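Side-chain contact in L-rhamnose mutarotase (Formosa agariphila, PDB 6HHN), which catalyses the interconversion of the alpha and beta anomers of L-rhamnose, a step in the breakdown of the algal polysaccharide ulvan: residues K23-A28 against A92-V97. Residues are numbered along the deposited sequence; the frame is centred on the assembly and turned at random.
Sequences KGQKQA and ADIMQV
Ile-94 reaches across to Gln-25 and Ala-28 at the beginning of helix 26-34, and the contact it makes there is one of van der Waals packing. Its two branches divide the work, and a beta-branched residue suits the place because it can send one arm to the alanine and the other to the glutamine. The longer one, extended through CG1, ends at CD1, which lies 3.9 Å from Ala-28 CB; with only a methyl for a side chain, alanine lets the isoleucine tip come close to the helix backbone, Ile-94 CD1 lying 4.0 Å from Ala-28 C. The shorter branch, CG2, meets the glutamine. Ile-94 turns CG1 between its backbone N and carbonyl carbon (chi1 66°), which leaves CG2 beside the N, where Gln-25 can run past it.

Gln-25 supplies its aliphatic stem as well as its amide. CB and CG both rest against the branch point of the isoleucine, each 3.8 Å from Ile-94 CB. A bend at chi2 (-58°) then brings the amide round to the methyl, with Gln-25 OE1 3.4 Å from Ile-94 CG2. The glutamine suits this partly exposed place because its methylenes can cover a buried isoleucine while its amide can still meet water. Shortening Gln-25 to an alanine removes CG and the amide, and would probably leave the CG2 methyl of Ile-94 without most of its cover on this side.

Ile-94 also lies beside Tyr-29, which by similarity binds the substrate. The backbone of Ile-94 hydrogen-bonds with Asn-22, and a salt bridge from Asp-93 to Arg-32 ties the same loop further along the helix. The packing thus sets the loop between helix 82-91 and strand 106-114 against the N-cap residue and first turn of helix 26-34, within the dimeric alpha-beta barrel fold.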
loop_
_atom_site.group_PDB
_atom_site.type_symbol
_atom_site.label_atom_id
_atom_site.label_comp_id
_atom_site.label_asym_id
_atom_site.label_seq_id
_atom_site.Cartn_x
_atom_site.Cartn_y
_atom_site.Cartn_z
ATOM N N LYS A 23 12.438 -15.412 -1.848
ATOM C CA LYS A 23 11.453 -16.469 -1.669
ATOM C C LYS A 23 11.631 -17.155 -0.322
ATOM O O LYS A 23 12.748 -17.492 0.071
ATOM C CB LYS A 23 11.611 -17.509 -2.787
ATOM C CG LYS A 23 11.521 -16.936 -4.191
ATOM C CD LYS A 23 11.239 -18.023 -5.226
ATOM C CE LYS A 23 10.323 -17.504 -6.331
ATOM N NZ LYS A 23 10.000 -18.556 -7.341
ATOM N N GLY A 24 10.517 -17.362 0.381
ATOM C CA GLY A 24 10.498 -18.145 1.600
ATOM C C GLY A 24 10.934 -17.435 2.859
ATOM O O GLY A 24 11.074 -18.093 3.899
ATOM N N GLN A 25 11.134 -16.119 2.818
ATOM C CA GLN A 25 11.726 -15.401 3.940
ATOM C C GLN A 25 10.721 -14.540 4.696
ATOM O O GLN A 25 11.126 -13.657 5.455
ATOM C CB GLN A 25 12.900 -14.547 3.460
ATOM C CG GLN A 25 14.012 -15.351 2.828
ATOM C CD GLN A 25 14.557 -16.397 3.769
ATOM O OE1 GLN A 25 14.731 -16.155 4.960
ATOM N NE2 GLN A 25 14.801 -17.581 3.244
ATOM N N LYS A 26 9.418 -14.795 4.529
ATOM C CA LYS A 26 8.429 -14.019 5.262
ATOM C C LYS A 26 8.684 -14.092 6.761
ATOM O O LYS A 26 8.619 -13.074 7.458
ATOM C CB LYS A 26 7.010 -14.500 4.933
ATOM C CG LYS A 26 5.915 -13.770 5.722
ATOM C CD LYS A 26 4.538 -14.344 5.427
ATOM C CE LYS A 26 3.499 -13.816 6.397
ATOM N NZ LYS A 26 2.227 -14.594 6.273
ATOM N N GLN A 27 8.955 -15.293 7.283
ATOM C CA GLN A 27 9.086 -15.447 8.728
ATOM C C GLN A 27 10.257 -14.627 9.253
ATOM O O GLN A 27 10.136 -13.911 10.264
ATOM C CB GLN A 27 9.264 -16.920 9.093
ATOM C CG GLN A 27 8.905 -17.229 10.538
ATOM C CD GLN A 27 7.454 -16.889 10.861
ATOM O OE1 GLN A 27 6.554 -17.100 10.039
ATOM N NE2 GLN A 27 7.223 -16.343 12.051
ATOM N N ALA A 28 11.408 -14.725 8.582
ATOM C CA ALA A 28 12.583 -13.979 9.014
ATOM C C ALA A 28 12.327 -12.480 8.941
ATOM O O ALA A 28 12.699 -11.726 9.854
ATOM C CB ALA A 28 13.774 -14.354 8.134
ATOM N N ALA A 92 20.182 -7.722 4.381
ATOM C CA ALA A 92 20.498 -7.872 2.965
ATOM C C ALA A 92 20.410 -9.312 2.473
ATOM O O ALA A 92 20.295 -9.519 1.267
ATOM C CB ALA A 92 21.900 -7.328 2.696
ATOM N N ASP A 93 20.449 -10.289 3.374
ATOM C CA ASP A 93 20.393 -11.689 2.970
ATOM C C ASP A 93 18.998 -12.134 2.578
ATOM O O ASP A 93 18.867 -13.141 1.862
ATOM C CB ASP A 93 20.901 -12.596 4.099
ATOM C CG ASP A 93 20.175 -12.369 5.452
ATOM O OD1 ASP A 93 19.688 -11.249 5.739
ATOM O OD2 ASP A 93 20.117 -13.324 6.255
ATOM N N ILE A 94 17.952 -11.445 3.024
ATOM C CA ILE A 94 16.584 -11.892 2.761
ATOM C C ILE A 94 15.802 -10.945 1.877
ATOM O O ILE A 94 14.659 -11.261 1.529
ATOM C CB ILE A 94 15.818 -12.203 4.059
ATOM C CG1 ILE A 94 15.598 -10.934 4.868
ATOM C CG2 ILE A 94 16.598 -13.270 4.854
ATOM C CD1 ILE A 94 14.845 -11.194 6.166
ATOM N N MET A 95 16.354 -9.790 1.517
ATOM C CA MET A 95 15.713 -8.812 0.650
ATOM C C MET A 95 16.443 -8.751 -0.689
ATOM O O MET A 95 17.631 -9.058 -0.777
ATOM C CB MET A 95 15.786 -7.396 1.272
ATOM C CG MET A 95 15.165 -7.237 2.638
ATOM S SD MET A 95 13.382 -7.139 2.541
ATOM C CE MET A 95 13.154 -5.535 1.748
ATOM N N GLN A 96 15.719 -8.344 -1.728
ATOM C CA GLN A 96 16.331 -7.967 -2.989
ATOM C C GLN A 96 16.965 -6.594 -2.824
ATOM O O GLN A 96 16.273 -5.609 -2.541
ATOM C CB GLN A 96 15.296 -7.963 -4.101
ATOM C CG GLN A 96 15.898 -7.871 -5.456
ATOM C CD GLN A 96 14.855 -7.967 -6.558
ATOM O OE1 GLN A 96 14.387 -9.044 -6.905
ATOM N NE2 GLN A 96 14.459 -6.831 -7.069
ATOM N N VAL A 97 18.286 -6.530 -2.938
ATOM C CA VAL A 97 19.017 -5.330 -2.596
ATOM C C VAL A 97 19.988 -4.931 -3.689
ATOM O O VAL A 97 20.391 -5.735 -4.526
ATOM C CB VAL A 97 19.790 -5.460 -1.268
ATOM C CG1 VAL A 97 18.872 -5.780 -0.124
ATOM C CG2 VAL A 97 20.889 -6.515 -1.378
#